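Local coordinates for putative curved DNA-binding protein (Chaetomium thermophilum var. thermophilum DSM 1495, PDB 4IPA) that is the thermophilic Arx1, a methionine aminopeptidase-like member of the M24 family linked to ribosome biogenesis, and may bind DNA, at residues 153-164 with 252-260; 199-208 with 372-381. All coordinates share one frame; numbering follows the deposited sequence. Where two conformers were deposited one is given.

Contact 1. Residues 153-164 with 252-260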
loop_
_atom_site.group_PDB
_atom_site.type_symbol
_atom_site.label_atom_id
_atom_site.label_comp_id
_atom_site.label_asym_id
_atom_site.label_seq_id
_atom_site.Cartn_x
_atom_site.Cartn_y
_atom_site.Cartn_z
ATOM N N LEU A 153 -10.081 -12.451 9.390
ATOM C CA LEU A 153 -9.606 -11.139 8.974
ATOM C C LEU A 153 -8.563 -11.257 7.854
ATOM O O LEU A 153 -8.657 -10.583 6.830
ATOM C CB LEU A 153 -8.998 -10.401 10.171
ATOM C CG LEU A 153 -8.331 -9.057 9.852
ATOM C CD1 LEU A 153 -9.371 -8.085 9.301
ATOM C CD2 LEU A 153 -7.611 -8.445 11.071
ATOM N N PHE A 154 -7.575 -12.122 8.063
ATOM C CA PHE A 154 -6.541 -12.366 7.075
ATOM C C PHE A 154 -7.076 -12.943 5.764
ATOM O O PHE A 154 -6.690 -12.498 4.688
ATOM C CB PHE A 154 -5.468 -13.309 7.640
ATOM C CG PHE A 154 -4.417 -12.609 8.453
ATOM C CD1 PHE A 154 -4.676 -12.215 9.759
ATOM C CD2 PHE A 154 -3.170 -12.346 7.913
ATOM C CE1 PHE A 154 -3.707 -11.583 10.511
ATOM C CE2 PHE A 154 -2.195 -11.700 8.660
ATOM C CZ PHE A 154 -2.467 -11.322 9.961
ATOM N N LEU A 155 -7.927 -13.960 5.857
ATOM C CA LEU A 155 -8.469 -14.594 4.657
ATOM C C LEU A 155 -9.359 -13.649 3.846
ATOM O O LEU A 155 -9.346 -13.691 2.615
ATOM C CB LEU A 155 -9.233 -15.866 5.009
ATOM C CG LEU A 155 -8.316 -17.022 5.388
ATOM C CD1 LEU A 155 -9.129 -18.170 5.965
ATOM C CD2 LEU A 155 -7.502 -17.467 4.185
ATOM N N ALA A 156 -10.133 -12.805 4.532
ATOM C CA ALA A 156 -10.947 -11.813 3.846
ATOM C C ALA A 156 -10.033 -10.903 3.027
ATOM O O ALA A 156 -10.319 -10.578 1.876
ATOM C CB ALA A 156 -11.743 -10.992 4.840
ATOM N N THR A 157 -8.926 -10.496 3.631
ATOM C CA THR A 157 -8.026 -9.562 2.976
ATOM C C THR A 157 -7.336 -10.239 1.797
ATOM O O THR A 157 -7.224 -9.668 0.720
ATOM C CB THR A 157 -6.982 -9.017 3.948
ATOM O OG1 THR A 157 -7.635 -8.526 5.128
ATOM C CG2 THR A 157 -6.215 -7.881 3.293
ATOM N N TYR A 158 -6.881 -11.468 2.016
ATOM C CA TYR A 158 -6.267 -12.258 0.968
ATOM C C TYR A 158 -7.206 -12.402 -0.233
ATOM O O TYR A 158 -6.813 -12.131 -1.372
ATOM C CB TYR A 158 -5.874 -13.644 1.509
ATOM C CG TYR A 158 -5.256 -14.572 0.485
ATOM C CD1 TYR A 158 -6.046 -15.412 -0.296
ATOM C CD2 TYR A 158 -3.882 -14.608 0.296
ATOM C CE1 TYR A 158 -5.477 -16.267 -1.223
ATOM C CE2 TYR A 158 -3.305 -15.455 -0.642
ATOM C CZ TYR A 158 -4.104 -16.280 -1.395
ATOM O OH TYR A 158 -3.519 -17.120 -2.323
ATOM N N TYR A 159 -8.438 -12.845 0.010
ATOM C CA TYR A 159 -9.350 -13.097 -1.103
ATOM C C TYR A 159 -9.872 -11.823 -1.715
ATOM O O TYR A 159 -10.115 -11.770 -2.915
ATOM C CB TYR A 159 -10.481 -14.068 -0.734
ATOM C CG TYR A 159 -9.989 -15.488 -0.707
ATOM C CD1 TYR A 159 -9.565 -16.113 -1.874
ATOM C CD2 TYR A 159 -9.893 -16.192 0.486
ATOM C CE1 TYR A 159 -9.089 -17.420 -1.853
ATOM C CE2 TYR A 159 -9.418 -17.499 0.518
ATOM C CZ TYR A 159 -9.015 -18.106 -0.653
ATOM O OH TYR A 159 -8.537 -19.405 -0.628
ATOM N N ALA A 160 -10.030 -10.786 -0.903
ATOM C CA ALA A 160 -10.393 -9.498 -1.460
ATOM C C ALA A 160 -9.334 -9.100 -2.501
ATOM O O ALA A 160 -9.662 -8.612 -3.591
ATOM C CB ALA A 160 -10.496 -8.461 -0.355
ATOM N N ASN A 161 -8.065 -9.332 -2.166
ATOM C CA ASN A 161 -6.953 -8.976 -3.044
ATOM C C ASN A 161 -6.950 -9.797 -4.343
ATOM O O ASN A 161 -6.787 -9.247 -5.438
ATOM C CB ASN A 161 -5.618 -9.115 -2.310
ATOM C CG ASN A 161 -4.463 -8.512 -3.079
ATOM O OD1 ASN A 161 -4.563 -7.399 -3.589
ATOM N ND2 ASN A 161 -3.354 -9.254 -3.182
ATOM N N GLU A 162 -7.150 -11.105 -4.213
ATOM C CA GLU A 162 -7.232 -11.997 -5.368
ATOM C C GLU A 162 -8.392 -11.631 -6.292
ATOM O O GLU A 162 -8.256 -11.684 -7.512
ATOM C CB GLU A 162 -7.369 -13.460 -4.926
ATOM C CG GLU A 162 -6.142 -13.996 -4.199
ATOM C CD GLU A 162 -4.883 -13.953 -5.059
ATOM O OE1 GLU A 162 -4.922 -14.473 -6.193
ATOM O OE2 GLU A 162 -3.855 -13.401 -4.605
ATOM N N VAL A 163 -9.531 -11.277 -5.709
ATOM C CA VAL A 163 -10.678 -10.845 -6.492
ATOM C C VAL A 163 -10.417 -9.496 -7.174
ATOM O O VAL A 163 -10.613 -9.367 -8.379
ATOM C CB VAL A 163 -11.969 -10.783 -5.653
ATOM C CG1 VAL A 163 -13.129 -10.185 -6.481
ATOM C CG2 VAL A 163 -12.319 -12.171 -5.163
ATOM N N LEU A 164 -9.968 -8.502 -6.415
ATOM C CA LEU A 164 -9.651 -7.183 -6.984
ATOM C C LEU A 164 -8.692 -7.270 -8.180
ATOM O O LEU A 164 -8.940 -6.686 -9.233
ATOM C CB LEU A 164 -9.057 -6.252 -5.917
ATOM C CG LEU A 164 -8.640 -4.872 -6.422
ATOM C CD1 LEU A 164 -9.769 -4.258 -7.257
ATOM C CD2 LEU A 164 -8.225 -3.931 -5.265
ATOM N N GLY A 252 -0.643 0.763 -8.073
ATOM C CA GLY A 252 -0.471 0.358 -6.690
ATOM C C GLY A 252 -1.818 -0.144 -6.189
ATOM O O GLY A 252 -2.717 0.637 -5.890
ATOM N N VAL A 253 -1.975 -1.459 -6.122
ATOM C CA VAL A 253 -3.260 -2.038 -5.785
ATOM C C VAL A 253 -3.350 -2.363 -4.294
ATOM O O VAL A 253 -2.553 -3.169 -3.778
ATOM C CB VAL A 253 -3.523 -3.335 -6.582
ATOM C CG1 VAL A 253 -4.877 -3.937 -6.165
ATOM C CG2 VAL A 253 -3.466 -3.071 -8.106
ATOM N N GLU A 254 -4.315 -1.735 -3.619
ATOM C CA GLU A 254 -4.501 -1.915 -2.179
ATOM C C GLU A 254 -5.874 -2.454 -1.815
ATOM O O GLU A 254 -6.906 -2.027 -2.367
ATOM C CB GLU A 254 -4.276 -0.611 -1.401
ATOM C CG GLU A 254 -4.287 -0.836 0.122
ATOM C CD GLU A 254 -4.105 0.423 0.958
ATOM O OE1 GLU A 254 -3.593 1.432 0.439
ATOM O OE2 GLU A 254 -4.481 0.399 2.156
ATOM N N VAL A 255 -5.874 -3.398 -0.876
ATOM C CA VAL A 255 -7.098 -3.811 -0.191
ATOM C C VAL A 255 -6.901 -3.762 1.316
ATOM O O VAL A 255 -5.788 -3.989 1.811
ATOM C CB VAL A 255 -7.540 -5.237 -0.567
ATOM C CG1 VAL A 255 -7.874 -5.311 -2.051
ATOM C CG2 VAL A 255 -6.471 -6.269 -0.174
ATOM N N GLY A 256 -7.985 -3.475 2.033
ATOM C CA GLY A 256 -7.977 -3.542 3.481
ATOM C C GLY A 256 -9.274 -4.072 4.086
ATOM O O GLY A 256 -10.384 -3.777 3.630
ATOM N N CYS A 257 -9.133 -4.867 5.136
ATOM C CA CYS A 257 -10.298 -5.379 5.833
ATOM C C CYS A 257 -10.235 -5.067 7.314
ATOM O O CYS A 257 -9.182 -4.724 7.862
ATOM C CB CYS A 257 -10.441 -6.875 5.609
ATOM S SG CYS A 257 -10.977 -7.275 3.951
ATOM N N SER A 258 -11.380 -5.172 7.958
ATOM C CA SER A 258 -11.486 -4.841 9.358
ATOM C C SER A 258 -12.337 -5.889 10.042
ATOM O O SER A 258 -13.283 -6.417 9.444
ATOM C CB SER A 258 -12.132 -3.458 9.501
ATOM O OG SER A 258 -12.435 -3.169 10.842
ATOM N N LEU A 259 -11.989 -6.207 11.288
ATOM C CA LEU A 259 -12.855 -7.040 12.112
ATOM C C LEU A 259 -14.044 -6.221 12.613
ATOM O O LEU A 259 -15.014 -6.773 13.127
ATOM C CB LEU A 259 -12.082 -7.687 13.269
ATOM C CG LEU A 259 -11.489 -9.058 12.943
ATOM C CD1 LEU A 259 -10.532 -9.514 14.034
ATOM C CD2 LEU A 259 -12.596 -10.105 12.702
ATOM N N GLY A 260 -13.972 -4.903 12.443
ATOM C CA GLY A 260 -15.073 -4.019 12.786
ATOM C C GLY A 260 -15.874 -3.618 11.565
ATOM O O GLY A 260 -15.925 -4.359 10.596
HETATM O O HOH W 1 -2.515 -5.777 -2.976
#
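L153 O takes two donors from T157, the backbone N and the hydroxyl OG1, and both residues lean on C257 of the facing strand. The helix 148-167 here covers one face of the antiparallel sheet of the pita-bread fold that marks the M24 family, running nearly antiparallel to strand 250-258 at 153°, with 7.6 Å between the segment axes. T157 OG1 lies 2.9 Å from L153 O, on the face of the carbonyl plane opposite the backbone donor. A chi1 of -51° sets the hydroxyl beside the threonine's own N, turned back to the preceding helical turn, and sends CG2 forward to V255 CG2. A threonine thus suits a buried polar place: its hydroxyl is satisfied within the helix, yet OG1 still packs 3.3 Å from C257 CB. With an alanine here, L153 O would probably lose its second donor from T157, and a gap would be likely to open over C257 CB and V255 CG2.

Strand alternation decides the rest. V253, V255 and C257 direct their side chains at the helix, while E254 and S258 turn to the other face, where R344 and D336 are their polar partners. A156 and A160 are small enough to let the strand come close, A156 CB resting 3.9 Å from C257 SG. V255, beta-branched as befits a strand, spreads its two methyls: CG2 touches N161 CB, the two side chains crossing at about a right angle, whereas CG1 meets L164 CD2 as those side chains slide past each other in opposite directions. That leucine methyl wedges between two valines and is tight against V253 CG1 at 3.5 Å. A water bridges the two segments, donating to N161 OD1 and to V253 O, 2.7 Å from each.

Contact 2. Residues 199-208 with 372-381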
loop_
_atom_site.group_PDB
_atom_site.type_symbol
_atom_site.label_atom_id
_atom_site.label_comp_id
_atom_site.label_asym_id
_atom_site.label_seq_id
_atom_site.Cartn_x
_atom_site.Cartn_y
_atom_site.Cartn_z
ATOM N N LEU A 199 -18.761 -6.504 -4.836
ATOM C CA LEU A 199 -18.103 -7.809 -4.870
ATOM C C LEU A 199 -17.065 -7.963 -3.732
ATOM O O LEU A 199 -17.088 -8.949 -2.988
ATOM C CB LEU A 199 -17.465 -8.071 -6.240
ATOM C CG LEU A 199 -18.421 -8.331 -7.417
ATOM C CD1 LEU A 199 -17.699 -8.185 -8.749
ATOM C CD2 LEU A 199 -19.104 -9.697 -7.331
ATOM N N LEU A 200 -16.173 -6.988 -3.574
ATOM C CA LEU A 200 -15.204 -7.075 -2.486
ATOM C C LEU A 200 -15.890 -7.092 -1.113
ATOM O O LEU A 200 -15.423 -7.761 -0.193
ATOM C CB LEU A 200 -14.159 -5.954 -2.569
ATOM C CG LEU A 200 -12.849 -6.383 -3.239
ATOM C CD1 LEU A 200 -13.105 -6.887 -4.679
ATOM C CD2 LEU A 200 -11.841 -5.249 -3.219
ATOM N N GLU A 201 -16.998 -6.366 -0.983
ATOM C CA GLU A 201 -17.748 -6.369 0.269
ATOM C C GLU A 201 -18.318 -7.747 0.523
ATOM O O GLU A 201 -18.371 -8.206 1.662
ATOM C CB GLU A 201 -18.879 -5.339 0.251
ATOM C CG GLU A 201 -18.420 -3.912 0.411
ATOM C CD GLU A 201 -19.559 -2.924 0.250
ATOM O OE1 GLU A 201 -20.647 -3.348 -0.190
ATOM O OE2 GLU A 201 -19.369 -1.724 0.561
ATOM N N LYS A 202 -18.753 -8.390 -0.555
ATOM C CA LYS A 202 -19.275 -9.745 -0.504
ATOM C C LYS A 202 -18.181 -10.668 0.008
ATOM O O LYS A 202 -18.443 -11.554 0.800
ATOM C CB LYS A 202 -19.670 -10.175 -1.916
ATOM C CG LYS A 202 -20.974 -10.945 -2.084
ATOM C CD LYS A 202 -21.498 -10.698 -3.519
ATOM C CE LYS A 202 -22.476 -11.764 -3.997
ATOM N NZ LYS A 202 -22.679 -11.743 -5.492
ATOM N N VAL A 203 -16.953 -10.471 -0.470
ATOM C CA VAL A 203 -15.839 -11.328 -0.073
ATOM C C VAL A 203 -15.559 -11.209 1.425
ATOM O O VAL A 203 -15.415 -12.213 2.124
ATOM C CB VAL A 203 -14.557 -10.995 -0.852
ATOM C CG1 VAL A 203 -13.387 -11.792 -0.295
ATOM C CG2 VAL A 203 -14.749 -11.255 -2.365
ATOM N N ALA A 204 -15.489 -9.971 1.913
ATOM C CA ALA A 204 -15.257 -9.722 3.333
ATOM C C ALA A 204 -16.376 -10.304 4.196
ATOM O O ALA A 204 -16.128 -10.852 5.273
ATOM C CB ALA A 204 -15.112 -8.223 3.601
ATOM N N LYS A 205 -17.606 -10.168 3.718
ATOM C CA LYS A 205 -18.773 -10.634 4.454
ATOM C C LYS A 205 -18.760 -12.158 4.644
ATOM O O LYS A 205 -19.248 -12.664 5.644
ATOM C CB LYS A 205 -20.051 -10.200 3.740
ATOM C CG LYS A 205 -21.317 -10.502 4.516
ATOM C CD LYS A 205 -22.555 -10.420 3.639
ATOM C CE LYS A 205 -23.683 -9.683 4.354
ATOM N NZ LYS A 205 -23.717 -9.939 5.832
ATOM N N ALA A 206 -18.183 -12.895 3.704
ATOM C CA ALA A 206 -18.133 -14.351 3.859
ATOM C C ALA A 206 -17.303 -14.707 5.084
ATOM O O ALA A 206 -17.361 -15.818 5.605
ATOM C CB ALA A 206 -17.567 -15.015 2.610
ATOM N N TYR A 207 -16.526 -13.744 5.549
ATOM C CA TYR A 207 -15.679 -13.971 6.695
ATOM C C TYR A 207 -16.124 -13.074 7.848
ATOM O O TYR A 207 -15.394 -12.898 8.824
ATOM C CB TYR A 207 -14.217 -13.724 6.330
ATOM C CG TYR A 207 -13.623 -14.795 5.426
ATOM C CD1 TYR A 207 -13.215 -16.017 5.944
ATOM C CD2 TYR A 207 -13.465 -14.578 4.057
ATOM C CE1 TYR A 207 -12.663 -16.989 5.129
ATOM C CE2 TYR A 207 -12.925 -15.550 3.234
ATOM C CZ TYR A 207 -12.528 -16.752 3.773
ATOM O OH TYR A 207 -11.989 -17.727 2.965
ATOM N N ASP A 208 -17.330 -12.523 7.729
ATOM C CA ASP A 208 -17.838 -11.568 8.711
ATOM C C ASP A 208 -16.864 -10.406 8.978
ATOM O O ASP A 208 -16.779 -9.876 10.092
ATOM C CB ASP A 208 -18.232 -12.280 10.020
ATOM C CG ASP A 208 -19.411 -13.237 9.833
ATOM O OD1 ASP A 208 -20.138 -13.115 8.827
ATOM O OD2 ASP A 208 -19.621 -14.108 10.696
ATOM N N THR A 372 -10.201 -21.879 10.151
ATOM C CA THR A 372 -11.543 -21.338 10.308
ATOM C C THR A 372 -12.554 -22.216 9.592
ATOM O O THR A 372 -12.195 -22.968 8.687
ATOM C CB THR A 372 -11.657 -19.887 9.767
ATOM O OG1 THR A 372 -13.014 -19.463 9.863
ATOM C CG2 THR A 372 -11.246 -19.814 8.293
ATOM N N ASP A 373 -13.818 -22.107 9.994
ATOM C CA ASP A 373 -14.885 -22.831 9.322
ATOM C C ASP A 373 -15.456 -22.003 8.182
ATOM O O ASP A 373 -16.085 -22.540 7.272
ATOM C CB ASP A 373 -15.989 -23.224 10.311
ATOM C CG ASP A 373 -15.513 -24.238 11.334
ATOM O OD1 ASP A 373 -14.691 -25.114 10.963
ATOM O OD2 ASP A 373 -15.943 -24.154 12.508
ATOM N N LYS A 374 -15.227 -20.695 8.227
ATOM C CA LYS A 374 -15.783 -19.812 7.209
ATOM C C LYS A 374 -15.166 -20.026 5.827
ATOM O O LYS A 374 -14.002 -20.420 5.688
ATOM C CB LYS A 374 -15.703 -18.356 7.651
ATOM C CG LYS A 374 -16.205 -18.196 9.066
ATOM C CD LYS A 374 -16.700 -16.809 9.369
ATOM C CE LYS A 374 -17.271 -16.811 10.780
ATOM N NZ LYS A 374 -17.595 -15.448 11.277
ATOM N N LYS A 375 -15.978 -19.781 4.809
ATOM C CA LYS A 375 -15.611 -20.071 3.439
ATOM C C LYS A 375 -16.448 -19.193 2.526
ATOM O O LYS A 375 -17.601 -18.885 2.834
ATOM C CB LYS A 375 -15.888 -21.546 3.136
ATOM C CG LYS A 375 -15.130 -22.087 1.940
ATOM C CD LYS A 375 -15.410 -23.569 1.716
ATOM C CE LYS A 375 -14.508 -24.124 0.612
ATOM N NZ LYS A 375 -14.820 -25.546 0.283
ATOM N N ILE A 376 -15.867 -18.777 1.408
ATOM C CA ILE A 376 -16.642 -18.085 0.389
ATOM C C ILE A 376 -17.520 -19.090 -0.332
ATOM O O ILE A 376 -17.031 -20.111 -0.817
ATOM C CB ILE A 376 -15.752 -17.435 -0.655
ATOM C CG1 ILE A 376 -14.875 -16.360 -0.007
ATOM C CG2 ILE A 376 -16.610 -16.867 -1.782
ATOM C CD1 ILE A 376 -13.873 -15.755 -0.954
ATOM N N GLU A 377 -18.812 -18.795 -0.425
ATOM C CA GLU A 377 -19.731 -19.711 -1.086
ATOM C C GLU A 377 -20.425 -19.099 -2.301
ATOM O O GLU A 377 -20.972 -19.817 -3.131
ATOM C CB GLU A 377 -20.737 -20.267 -0.077
ATOM C CG GLU A 377 -20.076 -21.253 0.881
ATOM C CD GLU A 377 -20.943 -21.627 2.064
ATOM O OE1 GLU A 377 -22.076 -21.110 2.175
ATOM O OE2 GLU A 377 -20.483 -22.445 2.889
ATOM N N ASP A 378 -20.379 -17.778 -2.414
ATOM C CA ASP A 378 -21.028 -17.099 -3.524
ATOM C C ASP A 378 -20.450 -17.581 -4.850
ATOM O O ASP A 378 -19.232 -17.597 -5.032
ATOM C CB ASP A 378 -20.894 -15.579 -3.382
ATOM C CG ASP A 378 -21.511 -14.832 -4.545
ATOM O OD1 ASP A 378 -20.808 -14.635 -5.561
ATOM O OD2 ASP A 378 -22.698 -14.448 -4.446
ATOM N N GLU A 379 -21.329 -17.986 -5.766
ATOM C CA GLU A 379 -20.903 -18.584 -7.034
ATOM C C GLU A 379 -20.198 -17.595 -7.951
ATOM O O GLU A 379 -19.221 -17.941 -8.600
ATOM C CB GLU A 379 -22.085 -19.223 -7.779
ATOM C CG GLU A 379 -22.299 -20.710 -7.480
ATOM C CD GLU A 379 -21.094 -21.578 -7.848
ATOM O OE1 GLU A 379 -20.537 -21.400 -8.959
ATOM O OE2 GLU A 379 -20.704 -22.437 -7.019
ATOM N N GLU A 380 -20.709 -16.373 -8.010
ATOM C CA GLU A 380 -20.112 -15.329 -8.831
ATOM C C GLU A 380 -18.652 -15.123 -8.422
ATOM O O GLU A 380 -17.745 -15.129 -9.257
ATOM C CB GLU A 380 -20.915 -14.032 -8.684
ATOM C CG GLU A 380 -20.359 -12.844 -9.455
ATOM C CD GLU A 380 -21.332 -11.674 -9.510
ATOM O OE1 GLU A 380 -22.250 -11.613 -8.660
ATOM O OE2 GLU A 380 -21.177 -10.813 -10.409
ATOM N N ILE A 381 -18.427 -14.972 -7.127
ATOM C CA ILE A 381 -17.077 -14.798 -6.616
ATOM C C ILE A 381 -16.161 -16.008 -6.845
ATOM O O ILE A 381 -15.025 -15.846 -7.295
ATOM C CB ILE A 381 -17.102 -14.389 -5.139
ATOM C CG1 ILE A 381 -17.668 -12.987 -5.020
ATOM C CG2 ILE A 381 -15.710 -14.409 -4.545
ATOM C CD1 ILE A 381 -17.829 -12.550 -3.598
HETATM O O HOH W 2 -13.001 -19.007 0.616
HETATM O O HOH W 3 -11.516 -19.966 3.919
#
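T372 brings its CG2 to the edge of the Y207 ring, near the ring plane, in the loop that passes the Schellman motif ending helix 193-205 and leads into helix 379-386. T372 OG1 accepts from K374 N, 3.0 Å away, in an ST turn, and also pairs with D152 of helix 148-167. K374 sets CB 3.8 Å from Y207 CD1, then its extended chain runs past the end of the helix, and its NZ forms a salt bridge to the carboxylate of D208, the positive-phi residue of the Schellman motif; the modelled bond is too short for its length to be trusted. The polar end of Y207 is served by waters: one links Y207 OH to K374 O, another links it to I376 N. I376 reaches the helix end with the tip of its side chain, its CG1 3.9 Å from Y207 CE2 and also against A206 CB, a methyl small enough to let the loop approach. D378 is the N-cap of helix 379-386, with OD1 accepting from I381 N almost straight, at 166°. E380 OE1 is 3.2 Å from K202 NZ in a salt bridge, while its OE2 pairs with K195; D378 OD2 also faces K202 NZ, though its modelled place is less sure. Under this network I381, with CG1 beside its own N (chi1 -68°), drives CD1 between K202 CB and V203 CG2, 3.6 Å from the latter.

Contact 1 is core and contact 2 lies nearer the surface, with their centres about 11 Å apart, and helix 148-167 serves both from different faces. One face meets the sheet in contact 1; another carries L155 and Y159 onto Y207, while L155 CD1 comes 3.5 Å from T372 CG2. V203 CG1 likewise packs 3.6 Å from A160 N, so the layers run from strand 250-258 through helix 148-167 to helix 193-205 and the C-terminal loop. The chemistry follows this order: interlocked aliphatic groups with a satisfied hydroxyl and one water inside, then lysine-carboxylate pairs and helix-end capping around an apolar strip outside.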